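PDB 3JUU: porphyranase B from Zobellia galactanivorans, which cleaves the sulfated red-algal polysaccharide porphyran at the linkages from beta-D-galactopyranose to alpha-L-galactopyranose-6-sulfate, releasing mostly a disaccharide. Local coordinates for residues G96-Y107 against F232-V242; T171-Y182 against K225-D233. All coordinates share one frame; numbering follows the deposited sequence.

Contact 1. Residues G96-Y107 against F232-V242; sequences GGYVGSRNGMTY and FDIEMYLRMVV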
loop_
_atom_site.group_PDB
_atom_site.type_symbol
_atom_site.label_atom_id
_atom_site.label_comp_id
_atom_site.label_asym_id
_atom_site.label_seq_id
_atom_site.Cartn_x
_atom_site.Cartn_y
_atom_site.Cartn_z
ATOM N N GLY A 96 3.578 7.480 -12.322
ATOM C CA GLY A 96 2.734 6.653 -11.402
ATOM C C GLY A 96 2.010 7.623 -10.521
ATOM O O GLY A 96 1.644 8.740 -10.966
ATOM N N GLY A 97 1.707 7.222 -9.268
ATOM C CA GLY A 97 0.976 8.128 -8.419
ATOM C C GLY A 97 1.157 7.701 -6.976
ATOM O O GLY A 97 1.504 6.525 -6.669
ATOM N N TYR A 98 0.898 8.671 -6.099
ATOM C CA TYR A 98 1.176 8.488 -4.653
ATOM C C TYR A 98 0.013 9.102 -3.948
ATOM O O TYR A 98 -0.433 10.246 -4.313
ATOM C CB TYR A 98 2.489 9.183 -4.302
ATOM C CG TYR A 98 2.773 9.385 -2.788
ATOM C CD1 TYR A 98 3.731 8.639 -2.152
ATOM C CD2 TYR A 98 2.006 10.311 -2.016
ATOM C CE1 TYR A 98 4.017 8.818 -0.791
ATOM C CE2 TYR A 98 2.286 10.495 -0.646
ATOM C CZ TYR A 98 3.315 9.751 -0.079
ATOM O OH TYR A 98 3.666 9.917 1.204
ATOM N N VAL A 99 -0.548 8.354 -2.999
ATOM C CA VAL A 99 -1.591 8.936 -2.159
ATOM C C VAL A 99 -1.224 8.534 -0.717
ATOM O O VAL A 99 -1.160 7.322 -0.445
ATOM C CB VAL A 99 -2.994 8.345 -2.510
ATOM C CG1 VAL A 99 -4.107 9.066 -1.619
ATOM C CG2 VAL A 99 -3.342 8.490 -4.009
ATOM N N GLY A 100 -0.947 9.501 0.163
ATOM C CA GLY A 100 -0.613 9.223 1.546
ATOM C C GLY A 100 -1.573 9.909 2.521
ATOM O O GLY A 100 -2.046 11.054 2.277
ATOM N N SER A 101 -1.925 9.199 3.602
ATOM C CA SER A 101 -2.832 9.844 4.628
ATOM C C SER A 101 -2.103 10.946 5.354
ATOM O O SER A 101 -0.955 10.772 5.792
ATOM C CB SER A 101 -3.445 8.788 5.613
ATOM O OG SER A 101 -2.434 8.233 6.469
ATOM N N ARG A 102 -2.721 12.124 5.470
ATOM C CA ARG A 102 -2.037 13.178 6.220
ATOM C C ARG A 102 -2.213 12.920 7.744
ATOM O O ARG A 102 -1.431 13.451 8.525
ATOM C CB ARG A 102 -2.659 14.532 5.878
ATOM C CG ARG A 102 -2.460 14.904 4.447
ATOM C CD ARG A 102 -3.030 16.350 4.224
ATOM N NE ARG A 102 -2.968 16.670 2.802
ATOM C CZ ARG A 102 -1.919 17.275 2.217
ATOM N NH1 ARG A 102 -0.810 17.580 2.907
ATOM N NH2 ARG A 102 -1.965 17.551 0.921
ATOM N N ASN A 103 -3.189 12.112 8.131
ATOM C CA ASN A 103 -3.371 11.708 9.554
ATOM C C ASN A 103 -2.889 10.256 9.799
ATOM O O ASN A 103 -2.965 9.427 8.894
ATOM C CB ASN A 103 -4.846 11.841 9.927
ATOM C CG ASN A 103 -5.295 13.311 9.916
ATOM O OD1 ASN A 103 -4.873 14.083 10.791
ATOM N ND2 ASN A 103 -6.095 13.693 8.924
ATOM N N GLY A 104 -2.303 10.020 10.979
ATOM C CA GLY A 104 -1.751 8.669 11.302
ATOM C C GLY A 104 -2.453 8.080 12.523
ATOM O O GLY A 104 -3.293 8.754 13.194
ATOM N N MET A 105 -2.118 6.825 12.802
ATOM C CA MET A 105 -2.635 6.146 13.990
ATOM C C MET A 105 -1.587 5.078 14.427
ATOM O O MET A 105 -0.710 4.653 13.667
ATOM C CB MET A 105 -4.058 5.560 13.666
ATOM C CG MET A 105 -4.856 4.732 14.801
ATOM S SD MET A 105 -4.883 5.765 16.324
ATOM C CE MET A 105 -5.982 7.147 15.758
ATOM N N THR A 106 -1.701 4.656 15.690
ATOM C CA THR A 106 -0.953 3.465 16.180
ATOM C C THR A 106 -1.964 2.369 16.485
ATOM O O THR A 106 -2.903 2.588 17.264
ATOM C CB THR A 106 -0.113 3.828 17.420
ATOM O OG1 THR A 106 0.582 5.075 17.183
ATOM C CG2 THR A 106 0.973 2.721 17.679
ATOM N N TYR A 107 -1.760 1.191 15.878
ATOM C CA TYR A 107 -2.648 0.007 15.978
ATOM C C TYR A 107 -3.959 0.197 15.256
ATOM O O TYR A 107 -4.303 1.322 14.874
ATOM C CB TYR A 107 -2.901 -0.478 17.450
ATOM C CG TYR A 107 -1.626 -0.489 18.247
ATOM C CD1 TYR A 107 -0.508 -1.191 17.816
ATOM C CD2 TYR A 107 -1.505 0.327 19.378
ATOM C CE1 TYR A 107 0.717 -1.129 18.536
ATOM C CE2 TYR A 107 -0.302 0.375 20.105
ATOM C CZ TYR A 107 0.779 -0.392 19.671
ATOM O OH TYR A 107 1.981 -0.318 20.346
ATOM N N PHE A 232 6.450 -2.577 16.410
ATOM C CA PHE A 232 5.672 -1.602 15.609
ATOM C C PHE A 232 4.775 -0.808 16.575
ATOM O O PHE A 232 3.571 -1.029 16.608
ATOM C CB PHE A 232 4.863 -2.358 14.546
ATOM C CG PHE A 232 5.673 -2.708 13.276
ATOM C CD1 PHE A 232 7.083 -2.730 13.279
ATOM C CD2 PHE A 232 5.005 -2.987 12.079
ATOM C CE1 PHE A 232 7.855 -3.067 12.120
ATOM C CE2 PHE A 232 5.787 -3.310 10.889
ATOM C CZ PHE A 232 7.224 -3.291 10.904
ATOM N N ASP A 233 5.385 0.097 17.381
ATOM C CA ASP A 233 4.589 0.844 18.337
ATOM C C ASP A 233 4.671 2.339 18.020
ATOM O O ASP A 233 4.495 3.181 18.947
ATOM C CB ASP A 233 5.068 0.553 19.756
ATOM C CG ASP A 233 6.560 0.778 19.922
ATOM O OD1 ASP A 233 7.252 1.147 18.954
ATOM O OD2 ASP A 233 7.079 0.455 21.027
ATOM N N ILE A 234 4.999 2.662 16.743
ATOM C CA ILE A 234 5.171 4.095 16.308
ATOM C C ILE A 234 3.989 4.412 15.379
ATOM O O ILE A 234 3.607 3.558 14.567
ATOM C CB ILE A 234 6.553 4.402 15.561
ATOM C CG1 ILE A 234 7.776 3.933 16.408
ATOM C CG2 ILE A 234 6.679 5.938 15.307
ATOM C CD1 ILE A 234 9.013 3.697 15.665
ATOM N N GLU A 235 3.443 5.616 15.492
ATOM C CA GLU A 235 2.338 6.075 14.611
ATOM C C GLU A 235 2.680 5.860 13.142
ATOM O O GLU A 235 3.817 6.142 12.701
ATOM C CB GLU A 235 2.111 7.624 14.834
ATOM C CG GLU A 235 0.842 8.111 14.145
ATOM C CD GLU A 235 0.643 9.625 14.368
ATOM O OE1 GLU A 235 1.538 10.239 14.962
ATOM O OE2 GLU A 235 -0.304 10.193 13.856
ATOM N N MET A 236 1.727 5.336 12.380
ATOM C CA MET A 236 1.981 5.098 10.953
ATOM C C MET A 236 0.889 5.732 10.102
ATOM O O MET A 236 -0.182 6.055 10.595
ATOM C CB MET A 236 2.109 3.599 10.638
ATOM C CG MET A 236 3.475 3.085 11.128
ATOM S SD MET A 236 3.992 1.522 10.336
ATOM C CE MET A 236 3.137 0.297 11.256
ATOM N N TYR A 237 1.192 5.917 8.803
ATOM C CA TYR A 237 0.351 6.654 7.832
ATOM C C TYR A 237 0.118 5.755 6.676
ATOM O O TYR A 237 1.069 4.999 6.316
ATOM C CB TYR A 237 1.095 7.920 7.326
ATOM C CG TYR A 237 1.422 8.875 8.497
ATOM C CD1 TYR A 237 0.547 9.964 8.821
ATOM C CD2 TYR A 237 2.529 8.613 9.358
ATOM C CE1 TYR A 237 0.834 10.832 9.921
ATOM C CE2 TYR A 237 2.800 9.451 10.465
ATOM C CZ TYR A 237 1.923 10.542 10.735
ATOM O OH TYR A 237 2.190 11.356 11.830
ATOM N N LEU A 238 -1.077 5.865 6.073
ATOM C CA LEU A 238 -1.462 5.031 4.940
ATOM C C LEU A 238 -0.783 5.472 3.639
ATOM O O LEU A 238 -0.396 6.681 3.459
ATOM C CB LEU A 238 -2.968 5.036 4.720
ATOM C CG LEU A 238 -3.758 4.245 5.781
ATOM C CD1 LEU A 238 -5.247 4.660 5.728
ATOM C CD2 LEU A 238 -3.637 2.728 5.611
ATOM N N ARG A 239 -0.602 4.489 2.776
ATOM C CA ARG A 239 -0.019 4.726 1.458
ATOM C C ARG A 239 -0.792 3.898 0.433
ATOM O O ARG A 239 -0.975 2.672 0.618
ATOM C CB ARG A 239 1.415 4.217 1.396
ATOM C CG ARG A 239 2.380 4.940 2.356
ATOM C CD ARG A 239 2.799 6.339 1.735
ATOM N NE ARG A 239 3.708 7.040 2.637
ATOM C CZ ARG A 239 3.341 7.922 3.570
ATOM N NH1 ARG A 239 2.087 8.130 3.837
ATOM N NH2 ARG A 239 4.303 8.566 4.241
ATOM N N MET A 240 -1.153 4.527 -0.703
ATOM C CA MET A 240 -1.633 3.791 -1.877
ATOM C C MET A 240 -0.757 4.332 -3.037
ATOM O O MET A 240 -0.830 5.534 -3.398
ATOM C CB MET A 240 -3.144 4.091 -2.130
ATOM C CG MET A 240 -4.106 3.439 -1.068
ATOM S SD MET A 240 -4.278 4.678 0.335
ATOM C CE MET A 240 -5.400 5.938 -0.281
ATOM N N VAL A 241 0.078 3.464 -3.603
ATOM C CA VAL A 241 1.186 3.955 -4.446
ATOM C C VAL A 241 1.295 3.057 -5.642
ATOM O O VAL A 241 1.178 1.804 -5.549
ATOM C CB VAL A 241 2.535 4.008 -3.647
ATOM C CG1 VAL A 241 3.773 4.236 -4.597
ATOM C CG2 VAL A 241 2.445 5.116 -2.530
ATOM N N VAL A 242 1.612 3.678 -6.771
ATOM C CA VAL A 242 1.792 2.941 -8.030
ATOM C C VAL A 242 3.156 3.430 -8.520
ATOM O O VAL A 242 3.329 4.634 -8.789
ATOM C CB VAL A 242 0.658 3.333 -9.055
ATOM C CG1 VAL A 242 1.050 2.805 -10.500
ATOM C CG2 VAL A 242 -0.703 2.731 -8.603
HETATM O O HOH W 1 1.612 10.675 5.121
HETATM O O HOH W 2 -1.890 12.325 12.790
HETATM O O HOH W 3 2.568 5.520 19.063
#
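Y98 and R239 meet on one face of an antiparallel strand pair in the jelly-roll beta-sandwich of this family 16 glycoside hydrolase, where strand 96-101 runs against strand 237-242. The Y98 hydroxyl rests over the centre of the R239 guanidinium, Y98 OH lying 3.1 Å from R239 CZ, with ring and guanidinium planes 49° apart. This is a contact on the flat face rather than a hydrogen bond, and it leaves the in-plane N-H groups to other partners. A bend in the R239 chain (chi2 -79°) brings NH1 back to the adjacent carbonyl, 2.9 Å from L238 O, which S101 N approaches from the opposite face of the carbonyl plane. NH2 forms a salt bridge to E130, and NE one to a MES molecule, probably from the crystallisation liquor. With V241 beside W54 and E243, this face probably borders the substrate cleft. Shortening R239 to an alanine would probably leave E130 without this counter-charge and the Y98 hydroxyl without the flat group under it. On the other face of the pair, the curled M240 chain lays CE against V99 CG1 at 3.6 Å.

Where the regular pairing stops, S101 OG accepts from L238 N (2.8 Å) and donates to N103 O, linking the two through one hydroxyl. The register then shifts by two residues. G104 CA sits over the Y237 ring, 4.0 Å from its centroid; the extended E235 chain brings OE2 to 3.3 Å from G104 CA, and a water joins OE2 to G104 N. A single bridge between M105 and M236 follows, bonded in both directions. Farther on, T106 CG2 covers the centre of one face of the Y107 ring, and Y107 OH abuts D233 CB at 3.3 Å, while D233 OD1 pairs with R140.

Contact 2. Residues T171-Y182 against K225-D233; sequences THSRNIPEGCEY and KVTPPADFD. With SO4 (sulfate ion), chain G.
Y182, D231 and D233 are joined through one water, and no direct hydrogen bond spans residues 171-182 and 225-233 in this part of the family 16 beta-sandwich. The water lies at the edge of the Y182 ring, near its plane, accepting from the hydroxyl and donating to D231 OD2 and, at 2.6 Å, to D233 OD2. The D231 carboxylate stands steeply to the ring, the planes 74° apart, and its OD2 approaches the ring edge 4.0 Å from Y182 CE1. R140 completes this corner with a cation-pi contact to Y182 and a salt bridge to D233. A disulfide links C180, in the same loop as Y182, to C137.

The rest of the interface is close packing. A230 CB fits between S173 and the Y182 ring, 3.5 Å from S173 OG, a hydroxyl that is itself bonded to E183 O. P228 and P229 pack against the T171 and S173 side of the strand. T171 places OG1 between its backbone N and carbonyl carbon (chi1 55°), against P229 CD at 3.2 Å; the polar partner of that oxygen is S187 O. The F232 ring brings CZ to within 3.4 Å of H172 O, while T171 CB meets the CZ-CE2 side and P228 CB lies 3.7 Å above the ring plane, over its centre.

H172 and R174 lie on the other side of the strand, by E143, probably the nucleophile, with which R174 NH2 pairs. R174 and N175 also hold a sulfate ion, probably from the crystallisation liquor: R174 NE donates to O3 at 2.8 Å and NH2 to O2, and N175 ND2 reaches O3. Strand 166-174 is hydrogen-bonded to strands 141-150 and 185-192; residues 225-233 pass over its T171 and S173 face, with P228 and F232 also resting on I214 of strand 213-218.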
loop_
_atom_site.group_PDB
_atom_site.type_symbol
_atom_site.label_atom_id
_atom_site.label_comp_id
_atom_site.label_asym_id
_atom_site.label_seq_id
_atom_site.Cartn_x
_atom_site.Cartn_y
_atom_site.Cartn_z
ATOM N N THR A 171 6.830 -6.881 6.532
ATOM C CA THR A 171 7.032 -5.950 7.699
ATOM C C THR A 171 8.533 -5.665 7.692
ATOM O O THR A 171 9.327 -6.583 7.539
ATOM C CB THR A 171 6.582 -6.564 9.092
ATOM O OG1 THR A 171 7.268 -7.816 9.271
ATOM C CG2 THR A 171 4.958 -6.859 9.156
ATOM N N HIS A 172 8.930 -4.409 7.778
ATOM C CA HIS A 172 10.323 -4.053 7.678
ATOM C C HIS A 172 10.723 -3.209 8.859
ATOM O O HIS A 172 9.970 -2.318 9.247
ATOM C CB HIS A 172 10.602 -3.169 6.442
ATOM C CG HIS A 172 10.261 -3.830 5.152
ATOM N ND1 HIS A 172 11.044 -4.830 4.612
ATOM C CD2 HIS A 172 9.197 -3.689 4.319
ATOM C CE1 HIS A 172 10.533 -5.203 3.451
ATOM N NE2 HIS A 172 9.413 -4.531 3.253
ATOM N N SER A 173 11.956 -3.430 9.320
ATOM C CA SER A 173 12.576 -2.540 10.304
ATOM C C SER A 173 13.906 -2.108 9.671
ATOM O O SER A 173 14.729 -2.950 9.265
ATOM C CB SER A 173 12.821 -3.313 11.616
ATOM O OG SER A 173 13.759 -2.556 12.406
ATOM N N ARG A 174 14.153 -0.807 9.589
ATOM C CA ARG A 174 15.426 -0.304 9.022
ATOM C C ARG A 174 15.762 1.094 9.487
ATOM O O ARG A 174 14.963 1.679 10.277
ATOM C CB ARG A 174 15.423 -0.331 7.497
ATOM C CG ARG A 174 14.235 0.521 6.864
ATOM C CD ARG A 174 14.357 0.597 5.316
ATOM N NE ARG A 174 13.259 1.401 4.798
ATOM C CZ ARG A 174 12.030 0.939 4.603
ATOM N NH1 ARG A 174 11.718 -0.359 4.821
ATOM N NH2 ARG A 174 11.120 1.776 4.183
ATOM N N ASN A 175 16.882 1.677 8.979
ATOM C CA ASN A 175 17.229 3.071 9.395
ATOM C C ASN A 175 17.338 3.244 10.915
ATOM O O ASN A 175 16.926 4.275 11.532
ATOM C CB ASN A 175 16.267 4.112 8.811
ATOM C CG ASN A 175 16.192 4.068 7.325
ATOM O OD1 ASN A 175 17.198 3.818 6.663
ATOM N ND2 ASN A 175 14.969 4.239 6.774
ATOM N N ILE A 176 17.885 2.242 11.599
ATOM C CA ILE A 176 17.805 2.319 13.049
ATOM C C ILE A 176 18.981 3.187 13.598
ATOM O O ILE A 176 20.160 2.931 13.226
ATOM C CB ILE A 176 17.872 0.912 13.674
ATOM C CG1 ILE A 176 16.640 0.089 13.253
ATOM C CG2 ILE A 176 18.035 0.941 15.228
ATOM C CD1 ILE A 176 17.096 -1.311 13.128
ATOM N N PRO A 177 18.679 4.200 14.451
ATOM C CA PRO A 177 19.781 5.044 14.970
ATOM C C PRO A 177 20.771 4.229 15.800
ATOM O O PRO A 177 20.369 3.358 16.583
ATOM C CB PRO A 177 19.079 6.050 15.898
ATOM C CG PRO A 177 17.647 6.117 15.323
ATOM C CD PRO A 177 17.357 4.707 14.865
ATOM N N GLU A 178 22.061 4.546 15.657
ATOM C CA GLU A 178 23.091 3.835 16.419
ATOM C C GLU A 178 22.816 3.986 17.924
ATOM O O GLU A 178 22.323 5.025 18.375
ATOM C CB GLU A 178 24.501 4.225 15.934
ATOM C CG GLU A 178 25.129 5.400 16.612
ATOM C CD GLU A 178 26.214 4.970 17.579
ATOM O OE1 GLU A 178 27.399 5.222 17.257
ATOM O OE2 GLU A 178 25.883 4.352 18.639
ATOM N N GLY A 179 22.995 2.899 18.688
ATOM C CA GLY A 179 22.605 2.875 20.094
ATOM C C GLY A 179 21.171 2.478 20.441
ATOM O O GLY A 179 20.850 2.284 21.602
ATOM N N CYS A 180 20.284 2.376 19.450
ATOM C CA CYS A 180 18.908 2.015 19.711
ATOM C C CYS A 180 18.782 0.497 19.623
ATOM O O CYS A 180 19.285 -0.059 18.668
ATOM C CB CYS A 180 18.014 2.706 18.662
ATOM S SG CYS A 180 17.853 4.495 18.986
ATOM N N GLU A 181 18.155 -0.144 20.611
ATOM C CA GLU A 181 18.126 -1.624 20.745
ATOM C C GLU A 181 17.008 -2.208 19.888
ATOM O O GLU A 181 16.020 -2.722 20.435
ATOM C CB GLU A 181 17.740 -2.054 22.181
ATOM C CG GLU A 181 18.324 -1.226 23.248
ATOM C CD GLU A 181 19.670 -1.724 23.533
ATOM O OE1 GLU A 181 20.320 -2.168 22.544
ATOM O OE2 GLU A 181 20.040 -1.702 24.729
ATOM N N TYR A 182 17.116 -2.063 18.581
ATOM C CA TYR A 182 16.094 -2.658 17.688
ATOM C C TYR A 182 16.852 -3.390 16.608
ATOM O O TYR A 182 17.941 -2.984 16.217
ATOM C CB TYR A 182 15.237 -1.545 17.080
ATOM C CG TYR A 182 14.392 -0.886 18.111
ATOM C CD1 TYR A 182 13.243 -1.509 18.567
ATOM C CD2 TYR A 182 14.801 0.316 18.724
ATOM C CE1 TYR A 182 12.468 -0.917 19.565
ATOM C CE2 TYR A 182 14.026 0.922 19.713
ATOM C CZ TYR A 182 12.880 0.284 20.117
ATOM O OH TYR A 182 12.122 0.828 21.104
ATOM N N LYS A 225 -0.219 -14.693 10.540
ATOM C CA LYS A 225 0.114 -13.857 11.624
ATOM C C LYS A 225 1.627 -13.691 11.504
ATOM O O LYS A 225 2.415 -14.670 11.252
ATOM C CB LYS A 225 -0.274 -14.522 12.967
ATOM C CG LYS A 225 0.173 -13.687 14.161
ATOM C CD LYS A 225 -0.206 -14.274 15.545
ATOM C CE LYS A 225 -0.818 -13.128 16.411
ATOM N NZ LYS A 225 -0.614 -13.206 17.904
ATOM N N VAL A 226 2.077 -12.456 11.664
ATOM C CA VAL A 226 3.508 -12.220 11.540
ATOM C C VAL A 226 4.019 -11.462 12.766
ATOM O O VAL A 226 3.388 -10.509 13.205
ATOM C CB VAL A 226 3.748 -11.429 10.201
ATOM C CG1 VAL A 226 5.166 -10.992 10.154
ATOM C CG2 VAL A 226 3.515 -12.386 8.995
ATOM N N THR A 227 5.184 -11.840 13.331
ATOM C CA THR A 227 5.802 -11.031 14.312
ATOM C C THR A 227 6.736 -10.127 13.545
ATOM O O THR A 227 7.634 -10.597 12.881
ATOM C CB THR A 227 6.644 -11.925 15.276
ATOM O OG1 THR A 227 5.709 -12.782 15.972
ATOM C CG2 THR A 227 7.396 -11.080 16.280
ATOM N N PRO A 228 6.563 -8.812 13.681
ATOM C CA PRO A 228 7.468 -7.961 12.924
ATOM C C PRO A 228 8.888 -8.010 13.452
ATOM O O PRO A 228 9.118 -8.388 14.646
ATOM C CB PRO A 228 6.792 -6.557 13.077
ATOM C CG PRO A 228 6.164 -6.548 14.418
ATOM C CD PRO A 228 5.630 -8.043 14.537
ATOM N N PRO A 229 9.865 -7.577 12.632
ATOM C CA PRO A 229 11.303 -7.651 13.023
ATOM C C PRO A 229 11.689 -6.729 14.183
ATOM O O PRO A 229 12.682 -7.020 14.854
ATOM C CB PRO A 229 12.062 -7.335 11.726
ATOM C CG PRO A 229 11.036 -6.805 10.796
ATOM C CD PRO A 229 9.664 -6.998 11.291
ATOM N N ALA A 230 10.868 -5.720 14.475
ATOM C CA ALA A 230 11.105 -4.811 15.633
ATOM C C ALA A 230 9.744 -4.382 16.100
ATOM O O ALA A 230 8.735 -4.527 15.368
ATOM C CB ALA A 230 11.973 -3.578 15.210
ATOM N N ASP A 231 9.647 -3.843 17.321
ATOM C CA ASP A 231 8.328 -3.353 17.781
ATOM C C ASP A 231 7.679 -2.315 16.807
ATOM O O ASP A 231 8.270 -1.277 16.455
ATOM C CB ASP A 231 8.494 -2.604 19.067
ATOM C CG ASP A 231 8.848 -3.504 20.258
ATOM O OD1 ASP A 231 8.557 -4.723 20.187
ATOM O OD2 ASP A 231 9.412 -2.925 21.243
ATOM N N PHE A 232 6.450 -2.577 16.410
ATOM C CA PHE A 232 5.672 -1.602 15.609
ATOM C C PHE A 232 4.775 -0.808 16.575
ATOM O O PHE A 232 3.571 -1.029 16.608
ATOM C CB PHE A 232 4.863 -2.358 14.546
ATOM C CG PHE A 232 5.673 -2.708 13.276
ATOM C CD1 PHE A 232 7.083 -2.730 13.279
ATOM C CD2 PHE A 232 5.005 -2.987 12.079
ATOM C CE1 PHE A 232 7.855 -3.067 12.120
ATOM C CE2 PHE A 232 5.787 -3.310 10.889
ATOM C CZ PHE A 232 7.224 -3.291 10.904
ATOM N N ASP A 233 5.385 0.097 17.381
ATOM C CA ASP A 233 4.589 0.844 18.337
ATOM C C ASP A 233 4.671 2.339 18.020
ATOM O O ASP A 233 4.495 3.181 18.947
ATOM C CB ASP A 233 5.068 0.553 19.756
ATOM C CG ASP A 233 6.560 0.778 19.922
ATOM O OD1 ASP A 233 7.252 1.147 18.954
ATOM O OD2 ASP A 233 7.079 0.455 21.027
HETATM S S SO4 G . 12.976 4.956 3.530
HETATM O O1 SO4 G . 12.973 5.147 2.121
HETATM O O2 SO4 G . 11.654 4.660 4.054
HETATM O O3 SO4 G . 14.014 3.955 3.826
HETATM O O4 SO4 G . 13.129 6.270 4.113
HETATM O O HOH W 4 9.513 -0.146 21.497
#

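The centres of the two contacts lie about 17 Å apart, and they share F232 and D233. Along the chain, contact 2 is nested inside the loop closed by contact 1: residues 171-182 follow 96-107, and the segment leaving strand 221-226 runs through contact 2 directly into strand 237-242 of contact 1. Laterally, strand 237-242 pairs with 122-128, which pairs with 141-150 and then 166-174, so both contacts reach the same sheet of the sandwich. Contact 1 borders the probable substrate site through V241, near W54 and E243, which probably bind substrate. Contact 2 packs on the face of strand 166-174 opposite H172, which neighbours E143 and E148, probably the nucleophile and proton donor.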